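Local coordinates for coat protein (Sulfolobus turreted icosahedral virus, PDB 2BBD), which builds the shell of an archaeal virus as its coat protein, whose double jelly-roll fold points to an ancestry shared with capsid proteins of eukaryotic and bacterial viruses, at residues 49-54 with 139-144; 56-61 with 114-119; 125-130 with 175-180; 171-176 with 314-319. One frame throughout, in Å; residues are numbered along the deposited sequence.

Contact 1 (49-54 with 139-144); sequences VTLPSA and QAPSGV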
loop_
_atom_site.group_PDB
_atom_site.type_symbol
_atom_site.label_atom_id
_atom_site.label_comp_id
_atom_site.label_asym_id
_atom_site.label_seq_id
_atom_site.Cartn_x
_atom_site.Cartn_y
_atom_site.Cartn_z
ATOM N N VAL A 49 21.491 21.580 3.041
ATOM C CA VAL A 49 21.086 20.341 3.681
ATOM C C VAL A 49 20.835 19.262 2.643
ATOM O O VAL A 49 20.196 19.500 1.616
ATOM C CB VAL A 49 19.792 20.528 4.516
ATOM C CG1 VAL A 49 19.317 19.178 5.061
ATOM C CG2 VAL A 49 20.052 21.509 5.660
ATOM N N THR A 50 21.367 18.080 2.901
ATOM C CA THR A 50 21.152 16.961 2.010
ATOM C C THR A 50 19.940 16.236 2.563
ATOM O O THR A 50 19.969 15.762 3.695
ATOM C CB THR A 50 22.341 16.000 2.024
ATOM O OG1 THR A 50 23.517 16.702 1.598
ATOM C CG2 THR A 50 22.084 14.820 1.089
ATOM N N LEU A 51 18.870 16.162 1.780
ATOM C CA LEU A 51 17.665 15.478 2.233
ATOM C C LEU A 51 17.983 14.005 2.470
ATOM O O LEU A 51 18.888 13.447 1.848
ATOM C CB LEU A 51 16.539 15.670 1.208
ATOM C CG LEU A 51 16.051 17.121 1.234
ATOM C CD1 LEU A 51 15.200 17.461 0.025
ATOM C CD2 LEU A 51 15.274 17.340 2.531
ATOM N N PRO A 52 17.247 13.357 3.385
ATOM C CA PRO A 52 17.465 11.943 3.706
ATOM C C PRO A 52 17.302 10.962 2.554
ATOM O O PRO A 52 16.799 11.302 1.489
ATOM C CB PRO A 52 16.469 11.681 4.840
ATOM C CG PRO A 52 15.393 12.658 4.587
ATOM C CD PRO A 52 16.117 13.904 4.158
ATOM N N SER A 53 17.751 9.736 2.781
ATOM C CA SER A 53 17.653 8.693 1.777
ATOM C C SER A 53 16.237 8.131 1.811
ATOM O O SER A 53 15.389 8.602 2.569
ATOM C CB SER A 53 18.634 7.571 2.110
ATOM O OG SER A 53 18.230 6.944 3.318
ATOM N N ALA A 54 15.993 7.124 0.981
ATOM C CA ALA A 54 14.704 6.458 0.946
ATOM C C ALA A 54 14.468 5.944 2.372
ATOM O O ALA A 54 15.421 5.644 3.093
ATOM C CB ALA A 54 14.763 5.298 -0.036
ATOM N N GLN A 139 7.071 13.393 10.141
ATOM C CA GLN A 139 7.853 14.493 10.697
ATOM C C GLN A 139 8.650 15.177 9.577
ATOM O O GLN A 139 8.852 14.602 8.508
ATOM C CB GLN A 139 8.802 13.922 11.750
ATOM C CG GLN A 139 9.225 14.864 12.867
ATOM C CD GLN A 139 8.091 15.274 13.780
ATOM O OE1 GLN A 139 7.336 14.438 14.280
ATOM N NE2 GLN A 139 7.974 16.568 14.012
ATOM N N ALA A 140 9.096 16.405 9.807
ATOM C CA ALA A 140 9.883 17.109 8.797
ATOM C C ALA A 140 11.327 16.633 8.893
ATOM O O ALA A 140 11.824 16.365 9.987
ATOM C CB ALA A 140 9.819 18.609 9.034
ATOM N N PRO A 141 12.020 16.497 7.751
ATOM C CA PRO A 141 13.411 16.048 7.863
ATOM C C PRO A 141 14.208 17.096 8.637
ATOM O O PRO A 141 13.859 18.277 8.643
ATOM C CB PRO A 141 13.864 15.947 6.407
ATOM C CG PRO A 141 12.585 15.630 5.681
ATOM C CD PRO A 141 11.600 16.567 6.343
ATOM N N SER A 142 15.269 16.665 9.299
ATOM C CA SER A 142 16.086 17.589 10.061
ATOM C C SER A 142 16.660 18.704 9.185
ATOM O O SER A 142 17.086 18.465 8.048
ATOM C CB SER A 142 17.235 16.837 10.731
ATOM O OG SER A 142 18.102 17.739 11.398
ATOM N N GLY A 143 16.650 19.919 9.725
ATOM C CA GLY A 143 17.210 21.063 9.031
ATOM C C GLY A 143 16.342 21.748 8.000
ATOM O O GLY A 143 16.793 22.703 7.366
ATOM N N VAL A 144 15.115 21.277 7.800
ATOM C CA VAL A 144 14.244 21.915 6.816
ATOM C C VAL A 144 12.800 22.071 7.280
ATOM O O VAL A 144 12.383 21.505 8.290
ATOM C CB VAL A 144 14.228 21.138 5.472
ATOM C CG1 VAL A 144 15.648 21.004 4.925
ATOM C CG2 VAL A 144 13.587 19.775 5.661
#

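Contact 2 (56-61 with 114-119); sequences FPYNLV and VMWEFD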
loop_
_atom_site.group_PDB
_atom_site.type_symbol
_atom_site.label_atom_id
_atom_site.label_comp_id
_atom_site.label_asym_id
_atom_site.label_seq_id
_atom_site.Cartn_x
_atom_site.Cartn_y
_atom_site.Cartn_z
ATOM N N PHE A 56 12.335 8.451 2.131
ATOM C CA PHE A 56 11.929 9.830 1.887
ATOM C C PHE A 56 11.797 9.901 0.365
ATOM O O PHE A 56 12.559 9.255 -0.360
ATOM C CB PHE A 56 13.002 10.815 2.377
ATOM C CG PHE A 56 12.835 12.221 1.840
ATOM C CD1 PHE A 56 13.330 12.564 0.582
ATOM C CD2 PHE A 56 12.146 13.189 2.568
ATOM C CE1 PHE A 56 13.140 13.848 0.055
ATOM C CE2 PHE A 56 11.950 14.473 2.048
ATOM C CZ PHE A 56 12.447 14.803 0.788
ATOM N N PRO A 57 10.848 10.694 -0.154
ATOM C CA PRO A 57 9.865 11.553 0.514
ATOM C C PRO A 57 8.538 10.888 0.932
ATOM O O PRO A 57 7.680 11.540 1.537
ATOM C CB PRO A 57 9.659 12.666 -0.510
ATOM C CG PRO A 57 9.684 11.906 -1.805
ATOM C CD PRO A 57 10.824 10.901 -1.615
ATOM N N TYR A 58 8.368 9.602 0.628
ATOM C CA TYR A 58 7.129 8.913 0.984
ATOM C C TYR A 58 6.838 8.901 2.475
ATOM O O TYR A 58 5.667 8.893 2.867
ATOM C CB TYR A 58 7.129 7.470 0.472
ATOM C CG TYR A 58 7.086 7.365 -1.031
ATOM C CD1 TYR A 58 6.055 7.957 -1.763
ATOM C CD2 TYR A 58 8.069 6.663 -1.726
ATOM C CE1 TYR A 58 6.006 7.847 -3.145
ATOM C CE2 TYR A 58 8.027 6.549 -3.110
ATOM C CZ TYR A 58 6.996 7.139 -3.811
ATOM O OH TYR A 58 6.949 7.015 -5.173
ATOM N N ASN A 59 7.884 8.888 3.308
ATOM C CA ASN A 59 7.660 8.874 4.746
ATOM C C ASN A 59 7.264 10.241 5.326
ATOM O O ASN A 59 7.276 10.439 6.547
ATOM C CB ASN A 59 8.870 8.299 5.495
ATOM C CG ASN A 59 10.120 9.137 5.346
ATOM O OD1 ASN A 59 10.131 10.165 4.671
ATOM N ND2 ASN A 59 11.189 8.694 5.985
ATOM N N LEU A 60 6.931 11.188 4.452
ATOM C CA LEU A 60 6.456 12.492 4.920
ATOM C C LEU A 60 5.012 12.275 5.390
ATOM O O LEU A 60 4.387 13.165 5.982
ATOM C CB LEU A 60 6.515 13.542 3.811
ATOM C CG LEU A 60 7.921 14.068 3.484
ATOM C CD1 LEU A 60 7.816 15.139 2.407
ATOM C CD2 LEU A 60 8.568 14.648 4.743
ATOM N N VAL A 61 4.484 11.088 5.087
ATOM C CA VAL A 61 3.163 10.686 5.551
ATOM C C VAL A 61 3.464 9.448 6.368
ATOM O O VAL A 61 4.097 8.511 5.868
ATOM C CB VAL A 61 2.177 10.298 4.407
ATOM C CG1 VAL A 61 1.041 9.451 4.978
ATOM C CG2 VAL A 61 1.558 11.554 3.774
ATOM N N VAL A 114 4.665 14.533 -4.232
ATOM C CA VAL A 114 4.566 13.115 -3.931
ATOM C C VAL A 114 3.135 12.630 -4.178
ATOM O O VAL A 114 2.162 13.283 -3.785
ATOM C CB VAL A 114 4.930 12.851 -2.455
ATOM C CG1 VAL A 114 5.048 11.344 -2.196
ATOM C CG2 VAL A 114 6.236 13.575 -2.103
HETATM N N MSE A 115 3.009 11.474 -4.816
HETATM C CA MSE A 115 1.695 10.929 -5.116
HETATM C C MSE A 115 1.465 9.514 -4.594
HETATM O O MSE A 115 2.394 8.696 -4.526
HETATM C CB MSE A 115 1.464 10.941 -6.627
HETATM C CG MSE A 115 0.041 10.582 -7.019
HETATM SE SE MSE A 115 -0.197 10.454 -8.928
HETATM C CE MSE A 115 -0.448 12.326 -9.345
ATOM N N TRP A 116 0.214 9.250 -4.216
ATOM C CA TRP A 116 -0.228 7.942 -3.735
ATOM C C TRP A 116 -1.630 7.742 -4.285
ATOM O O TRP A 116 -2.394 8.701 -4.406
ATOM C CB TRP A 116 -0.349 7.895 -2.220
ATOM C CG TRP A 116 0.902 8.059 -1.445
ATOM C CD1 TRP A 116 1.705 7.066 -0.961
ATOM C CD2 TRP A 116 1.420 9.285 -0.923
ATOM N NE1 TRP A 116 2.680 7.598 -0.155
ATOM C CE2 TRP A 116 2.527 8.959 -0.111
ATOM C CE3 TRP A 116 1.050 10.632 -1.057
ATOM C CZ2 TRP A 116 3.267 9.929 0.574
ATOM C CZ3 TRP A 116 1.796 11.600 -0.375
ATOM C CH2 TRP A 116 2.888 11.237 0.431
ATOM N N GLU A 117 -1.969 6.502 -4.617
ATOM C CA GLU A 117 -3.302 6.200 -5.117
ATOM C C GLU A 117 -3.877 5.016 -4.373
ATOM O O GLU A 117 -3.144 4.119 -3.945
ATOM C CB GLU A 117 -3.286 5.883 -6.612
ATOM C CG GLU A 117 -2.885 7.046 -7.484
ATOM C CD GLU A 117 -3.244 6.838 -8.945
ATOM O OE1 GLU A 117 -3.032 5.718 -9.468
ATOM O OE2 GLU A 117 -3.730 7.806 -9.572
ATOM N N PHE A 118 -5.194 5.035 -4.209
ATOM C CA PHE A 118 -5.912 3.973 -3.532
ATOM C C PHE A 118 -6.875 3.371 -4.550
ATOM O O PHE A 118 -7.765 4.049 -5.073
ATOM C CB PHE A 118 -6.701 4.518 -2.332
ATOM C CG PHE A 118 -5.851 5.235 -1.318
ATOM C CD1 PHE A 118 -5.367 6.514 -1.572
ATOM C CD2 PHE A 118 -5.491 4.607 -0.131
ATOM C CE1 PHE A 118 -4.527 7.162 -0.659
ATOM C CE2 PHE A 118 -4.658 5.233 0.789
ATOM C CZ PHE A 118 -4.171 6.516 0.524
ATOM N N ASP A 119 -6.674 2.099 -4.853
ATOM C CA ASP A 119 -7.536 1.414 -5.792
ATOM C C ASP A 119 -8.686 0.840 -4.968
ATOM O O ASP A 119 -8.473 0.020 -4.086
ATOM C CB ASP A 119 -6.746 0.311 -6.497
ATOM C CG ASP A 119 -7.564 -0.427 -7.539
ATOM O OD1 ASP A 119 -6.959 -1.225 -8.281
ATOM O OD2 ASP A 119 -8.798 -0.223 -7.618
#

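Contact 3 (125-130 with 175-180); sequences ATMVQN and EMPLAT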
loop_
_atom_site.group_PDB
_atom_site.type_symbol
_atom_site.label_atom_id
_atom_site.label_comp_id
_atom_site.label_asym_id
_atom_site.label_seq_id
_atom_site.Cartn_x
_atom_site.Cartn_y
_atom_site.Cartn_z
ATOM N N ALA A 125 -20.009 3.545 -3.178
ATOM C CA ALA A 125 -19.996 4.674 -2.258
ATOM C C ALA A 125 -21.360 5.283 -1.957
ATOM O O ALA A 125 -21.601 5.738 -0.847
ATOM C CB ALA A 125 -19.048 5.744 -2.780
ATOM N N THR A 126 -22.250 5.290 -2.940
ATOM C CA THR A 126 -23.578 5.858 -2.744
ATOM C C THR A 126 -24.453 4.991 -1.836
ATOM O O THR A 126 -25.553 5.386 -1.465
ATOM C CB THR A 126 -24.297 6.053 -4.090
ATOM O OG1 THR A 126 -24.402 4.794 -4.765
ATOM C CG2 THR A 126 -23.523 7.026 -4.969
HETATM N N MSE A 127 -23.954 3.821 -1.454
HETATM C CA MSE A 127 -24.725 2.923 -0.606
HETATM C C MSE A 127 -24.194 2.796 0.817
HETATM O O MSE A 127 -24.774 2.086 1.645
HETATM C CB MSE A 127 -24.805 1.547 -1.272
HETATM C CG MSE A 127 -25.581 1.580 -2.585
HETATM SE SE MSE A 127 -25.775 -0.139 -3.458
HETATM C CE MSE A 127 -27.097 -0.925 -2.274
ATOM N N VAL A 128 -23.100 3.493 1.107
ATOM C CA VAL A 128 -22.506 3.437 2.438
ATOM C C VAL A 128 -22.458 4.829 3.065
ATOM O O VAL A 128 -22.743 5.826 2.403
ATOM C CB VAL A 128 -21.062 2.867 2.396
ATOM C CG1 VAL A 128 -21.042 1.516 1.685
ATOM C CG2 VAL A 128 -20.138 3.854 1.705
ATOM N N GLN A 129 -22.080 4.879 4.338
ATOM C CA GLN A 129 -21.993 6.129 5.075
ATOM C C GLN A 129 -20.581 6.450 5.539
ATOM O O GLN A 129 -19.775 5.558 5.788
ATOM C CB GLN A 129 -22.887 6.073 6.323
ATOM C CG GLN A 129 -24.368 5.872 6.041
ATOM C CD GLN A 129 -25.093 7.176 5.794
ATOM O OE1 GLN A 129 -24.627 8.027 5.029
ATOM N NE2 GLN A 129 -26.249 7.342 6.438
ATOM N N ASN A 130 -20.305 7.742 5.648
ATOM C CA ASN A 130 -19.037 8.250 6.154
ATOM C C ASN A 130 -17.722 7.615 5.682
ATOM O O ASN A 130 -17.058 6.894 6.436
ATOM C CB ASN A 130 -19.102 8.231 7.680
ATOM C CG ASN A 130 -20.311 9.001 8.219
ATOM O OD1 ASN A 130 -20.987 8.556 9.150
ATOM N ND2 ASN A 130 -20.581 10.165 7.629
ATOM N N GLU A 175 -27.348 -4.647 1.315
ATOM C CA GLU A 175 -26.450 -3.526 1.593
ATOM C C GLU A 175 -25.633 -3.040 0.394
ATOM O O GLU A 175 -25.534 -1.838 0.157
ATOM C CB GLU A 175 -25.511 -3.884 2.744
ATOM C CG GLU A 175 -26.248 -4.171 4.044
ATOM C CD GLU A 175 -25.318 -4.328 5.237
ATOM O OE1 GLU A 175 -25.821 -4.666 6.333
ATOM O OE2 GLU A 175 -24.094 -4.113 5.090
HETATM N N MSE A 176 -25.054 -3.965 -0.364
HETATM C CA MSE A 176 -24.245 -3.594 -1.524
HETATM C C MSE A 176 -24.518 -4.489 -2.720
HETATM O O MSE A 176 -25.169 -5.524 -2.598
HETATM C CB MSE A 176 -22.751 -3.715 -1.209
HETATM C CG MSE A 176 -22.269 -3.039 0.052
HETATM SE SE MSE A 176 -20.332 -3.333 0.206
HETATM C CE MSE A 176 -19.837 -1.690 1.121
ATOM N N PRO A 177 -24.010 -4.100 -3.902
ATOM C CA PRO A 177 -24.232 -4.933 -5.084
ATOM C C PRO A 177 -23.633 -6.317 -4.835
ATOM O O PRO A 177 -22.636 -6.453 -4.114
ATOM C CB PRO A 177 -23.497 -4.173 -6.186
ATOM C CG PRO A 177 -23.641 -2.748 -5.758
ATOM C CD PRO A 177 -23.388 -2.815 -4.269
ATOM N N LEU A 178 -24.250 -7.339 -5.424
ATOM C CA LEU A 178 -23.788 -8.716 -5.280
ATOM C C LEU A 178 -22.359 -8.888 -5.792
ATOM O O LEU A 178 -21.544 -9.545 -5.149
ATOM C CB LEU A 178 -24.714 -9.662 -6.054
ATOM C CG LEU A 178 -24.416 -11.162 -5.982
ATOM C CD1 LEU A 178 -24.751 -11.682 -4.585
ATOM C CD2 LEU A 178 -25.250 -11.901 -7.034
ATOM N N ALA A 179 -22.068 -8.297 -6.950
ATOM C CA ALA A 179 -20.749 -8.396 -7.575
ATOM C C ALA A 179 -19.710 -7.438 -6.988
ATOM O O ALA A 179 -18.815 -6.969 -7.697
ATOM C CB ALA A 179 -20.873 -8.150 -9.082
ATOM N N THR A 180 -19.812 -7.161 -5.696
ATOM C CA THR A 180 -18.883 -6.244 -5.057
ATOM C C THR A 180 -17.561 -6.866 -4.600
ATOM O O THR A 180 -17.538 -7.892 -3.916
ATOM C CB THR A 180 -19.539 -5.557 -3.833
ATOM O OG1 THR A 180 -20.573 -4.668 -4.279
ATOM C CG2 THR A 180 -18.494 -4.762 -3.034
#

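Contact 4 (171-176 with 314-319); sequences GADGEM and LPYYDQ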
loop_
_atom_site.group_PDB
_atom_site.type_symbol
_atom_site.label_atom_id
_atom_site.label_comp_id
_atom_site.label_asym_id
_atom_site.label_seq_id
_atom_site.Cartn_x
_atom_site.Cartn_y
_atom_site.Cartn_z
ATOM N N GLY A 171 -26.817 -8.108 -2.781
ATOM C CA GLY A 171 -26.564 -9.337 -2.057
ATOM C C GLY A 171 -27.652 -9.585 -1.027
ATOM O O GLY A 171 -28.482 -8.715 -0.762
ATOM N N ALA A 172 -27.625 -10.773 -0.435
ATOM C CA ALA A 172 -28.607 -11.196 0.557
ATOM C C ALA A 172 -29.070 -10.145 1.552
ATOM O O ALA A 172 -30.256 -10.078 1.867
ATOM C CB ALA A 172 -28.081 -12.413 1.313
ATOM N N ASP A 173 -28.151 -9.327 2.056
ATOM C CA ASP A 173 -28.524 -8.317 3.041
ATOM C C ASP A 173 -28.922 -6.978 2.443
ATOM O O ASP A 173 -29.163 -6.017 3.172
ATOM C CB ASP A 173 -27.395 -8.118 4.059
ATOM C CG ASP A 173 -26.113 -7.590 3.433
ATOM O OD1 ASP A 173 -25.139 -7.390 4.192
ATOM O OD2 ASP A 173 -26.068 -7.374 2.203
ATOM N N GLY A 174 -28.990 -6.921 1.118
ATOM C CA GLY A 174 -29.375 -5.693 0.442
ATOM C C GLY A 174 -28.503 -4.466 0.680
ATOM O O GLY A 174 -28.868 -3.365 0.280
ATOM N N GLU A 175 -27.348 -4.647 1.315
ATOM C CA GLU A 175 -26.450 -3.526 1.593
ATOM C C GLU A 175 -25.633 -3.040 0.394
ATOM O O GLU A 175 -25.534 -1.838 0.157
ATOM C CB GLU A 175 -25.511 -3.884 2.744
ATOM C CG GLU A 175 -26.248 -4.171 4.044
ATOM C CD GLU A 175 -25.318 -4.328 5.237
ATOM O OE1 GLU A 175 -25.821 -4.666 6.333
ATOM O OE2 GLU A 175 -24.094 -4.113 5.090
HETATM N N MSE A 176 -25.054 -3.965 -0.364
HETATM C CA MSE A 176 -24.245 -3.594 -1.524
HETATM C C MSE A 176 -24.518 -4.489 -2.720
HETATM O O MSE A 176 -25.169 -5.524 -2.598
HETATM C CB MSE A 176 -22.751 -3.715 -1.209
HETATM C CG MSE A 176 -22.269 -3.039 0.052
HETATM SE SE MSE A 176 -20.332 -3.333 0.206
HETATM C CE MSE A 176 -19.837 -1.690 1.121
ATOM N N LEU A 314 -14.775 -10.563 -0.846
ATOM C CA LEU A 314 -16.080 -10.548 -1.502
ATOM C C LEU A 314 -17.101 -10.597 -0.376
ATOM O O LEU A 314 -17.231 -11.609 0.308
ATOM C CB LEU A 314 -16.264 -11.770 -2.398
ATOM C CG LEU A 314 -15.190 -12.041 -3.451
ATOM C CD1 LEU A 314 -15.719 -13.111 -4.400
ATOM C CD2 LEU A 314 -14.857 -10.778 -4.221
ATOM N N PRO A 315 -17.832 -9.497 -0.162
ATOM C CA PRO A 315 -18.830 -9.469 0.910
ATOM C C PRO A 315 -19.924 -10.532 0.771
ATOM O O PRO A 315 -20.534 -10.928 1.757
ATOM C CB PRO A 315 -19.365 -8.038 0.843
ATOM C CG PRO A 315 -19.227 -7.696 -0.608
ATOM C CD PRO A 315 -17.865 -8.253 -0.952
ATOM N N TYR A 316 -20.144 -11.004 -0.449
ATOM C CA TYR A 316 -21.158 -12.019 -0.721
ATOM C C TYR A 316 -20.508 -13.240 -1.369
ATOM O O TYR A 316 -21.093 -13.881 -2.247
ATOM C CB TYR A 316 -22.231 -11.444 -1.652
ATOM C CG TYR A 316 -22.838 -10.167 -1.122
ATOM C CD1 TYR A 316 -22.659 -8.954 -1.792
ATOM C CD2 TYR A 316 -23.542 -10.158 0.080
ATOM C CE1 TYR A 316 -23.165 -7.764 -1.271
ATOM C CE2 TYR A 316 -24.050 -8.974 0.608
ATOM C CZ TYR A 316 -23.857 -7.783 -0.071
ATOM O OH TYR A 316 -24.346 -6.614 0.466
ATOM N N TYR A 317 -19.288 -13.540 -0.929
ATOM C CA TYR A 317 -18.500 -14.665 -1.429
ATOM C C TYR A 317 -19.343 -15.923 -1.660
ATOM O O TYR A 317 -19.433 -16.425 -2.776
ATOM C CB TYR A 317 -17.387 -14.982 -0.429
ATOM C CG TYR A 317 -16.420 -16.049 -0.891
ATOM C CD1 TYR A 317 -15.359 -15.733 -1.738
ATOM C CD2 TYR A 317 -16.566 -17.376 -0.479
ATOM C CE1 TYR A 317 -14.464 -16.709 -2.160
ATOM C CE2 TYR A 317 -15.674 -18.361 -0.900
ATOM C CZ TYR A 317 -14.628 -18.018 -1.739
ATOM O OH TYR A 317 -13.738 -18.976 -2.155
ATOM N N ASP A 318 -19.948 -16.419 -0.586
ATOM C CA ASP A 318 -20.778 -17.619 -0.631
ATOM C C ASP A 318 -21.832 -17.590 -1.736
ATOM O O ASP A 318 -21.833 -18.456 -2.611
ATOM C CB ASP A 318 -21.433 -17.838 0.735
ATOM C CG ASP A 318 -20.416 -18.166 1.809
ATOM O OD1 ASP A 318 -20.740 -18.051 3.008
ATOM O OD2 ASP A 318 -19.282 -18.547 1.448
ATOM N N GLN A 319 -22.722 -16.602 -1.702
ATOM C CA GLN A 319 -23.751 -16.484 -2.728
ATOM C C GLN A 319 -23.165 -16.659 -4.129
ATOM O O GLN A 319 -23.684 -17.440 -4.930
ATOM C CB GLN A 319 -24.457 -15.125 -2.637
ATOM C CG GLN A 319 -25.351 -14.959 -1.420
ATOM C CD GLN A 319 -26.256 -13.740 -1.524
ATOM O OE1 GLN A 319 -25.796 -12.599 -1.469
ATOM N NE2 GLN A 319 -27.553 -13.981 -1.684
#

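Contact 1 (49-54 with 139-144)
V49 meets S142, G143 and V144 at the type II beta turn P141-V144, part of the loop by which the first jelly roll passes from strand 131-137 in one sheet to strand 145-158 in the other. V49 CG1, set anti to the backbone N (chi1 174°), reaches S142 O at 3.8 Å and V144 CG1 at 4.1 Å, while V49 CG2 lies 3.9 Å from G143 O. One side chain therefore touches the carbonyl oxygens of S142 and G143 and a methyl of V144. Next, L51 CD2 approaches V144 CG2 at 4.3 Å, a loose apolar contact, with P98 also against L51. The backbones of V49, L51 and P52 bond to V104, T102 and G101, the first of these pairing strands 49-50 and 103-104. G143 holds the third turn position with a positive phi of 82°; the bond closing the turn, V144 N to P141 O, is weak at 3.4 Å. Across the segments there is only van der Waals packing, methyl on methyl, methyl on carbonyl oxygen and ring on ring, and 215 Å² is buried. At the far end two proline rings cross at about a right angle, P52 CD resting 3.8 Å from P141 CB.

Contact 2 (56-61 with 114-119)
Y58 and W116 both hold CG anti to their carbonyl carbons (chi1 -67° and -65°), and with these torsions the two side chains run past each other in opposite directions, their rings brought together. The site is the interior of the first jelly roll, where strand 114-119 of one sheet faces the 3-10 turn 58-60 that leads into strand 61-68 of the other. The aromatic pair is an offset edge-to-face one: the Y58 edge is directed at the five-membered ring of W116, centroids 5.5 Å apart and planes at 62°. V114 wedges in beside them. V114 CG1 stands 3.6 Å from Y58 CD1 and also lies over a face of the W116 ring, displaced toward the rim, whereas V114 CG2 packs at 3.8 Å on CG of P57, a proline preceded by a cis peptide bond. The turn is pinned by L60 N to P57 O at 3.0 Å. Both rings have their polar ends satisfied beyond the segments, Y58 OH by N94 and W116 NE1 by the carbonyl of G79, so neither buried donor needs a partner across the interface. F64 adds a further edge-to-face partner for W116. On the benzo side of the indole, Y58 O sits in the ring plane 3.5 Å from W116 CZ2, and V61 CG2 approaches CH2 of W116 obliquely at 3.6 Å.

Contact 3 (125-130 with 175-180)
Two loops at one end of the double jelly roll meet here through two methionines, present as selenomethionine: M127, closing the 3-10 turn 125-127, and M176, on the connection that enters strand 182-193. M127 does most of the touching. Its chain runs extended through CG and then bends at the selenium (chi3 74°), so that M127 SE slides along the P177 ring, 3.7 Å from P177 CD, while M127 CE turns back against the E175 carbonyl. M176 makes the second touch: M176 CE presses on V128 CG1 at 3.5 Å, the side chains crossing obliquely. This is closer than usual for two methyl carbons, and with chi3 of M176 at 149°, away from a staggered value, it suggests a tight, slightly strained fit. Beyond this, the type I turn P177-T180 is closed mainly by a side chain. T180 OG1 donates to P177 O at 2.7 Å, tilted 35° from the carbonyl plane, and T180 N adds only a weak bond of 3.3 Å to P177 O. Around the contact, F123 at the end of strand 108-123 touches both V128 and M176, F29 of strand 29-43 packs on P177, and L178 reaches Q319 and L320 of helix 317-321.

Contact 4 (171-176 with 314-319)
Y316 OH is gripped by two groups of the opposite segment: it donates to D173 OD2 at 2.6 Å and accepts from M176 N at 2.9 Å, the latter bent to 148° at the hydrogen. The hydroxyl thus uses its proton and an acceptor site at once, which should fix its rotation. D173 OD2 is in turn a shared acceptor. It offers its syn lone pair to the tyrosine, while E175 N meets D173 OD2 from above the carboxylate plane, 64° out of it, at 3.1 Å; this second bond makes an Asx turn. Two donors on one oxygen would probably favour the charged carboxylate. With CG of D173 between its backbone N and carbonyl carbon (chi1 63°) the carboxylate comes up to the hydroxyl, nearly perpendicular to the ring. The setting is where the chain enters the second jelly roll beside the exit from its last strand, 303-313: Y316 occupies the N-cap position of helix 317-321, and G171-G174 form a type I turn. That turn lays G171 CA over the tyrosine face, a CH-pi contact in which G171 CA is 3.5 Å from the Y316 ring centroid and almost on its normal. P315 CB lies over the opposite face, so the ring is sandwiched. From the first turn of the helix, Q319 extends beyond CG to the same loop, and Q319 OE1 takes a nearly straight bond from A172 N at 2.8 Å. Beside it, Q319 NE2 passes 3.4 Å from A172 CB.

From the N terminus, contact 1 opens at 49-54, and contact 2 follows at 56-61. Contact 2 closes first, at 114-119, and is nested within the loop that contact 1 completes at 139-144; P141 and L51 pack on F56, joining the two. Contact 3 opens at 125-130, inside that loop, and closes at 175-180, beyond it, so contacts 1 and 3 cross along the chain while lying on opposite sides of its centre, their own centres about 42 Å apart. Contact 4 starts at 171-176, sharing E175 and M176 with contact 3, and its return at 314-319 encloses most of the second jelly roll. Contacts 3 and 4 together tie the ends of both jelly rolls to the connection between them.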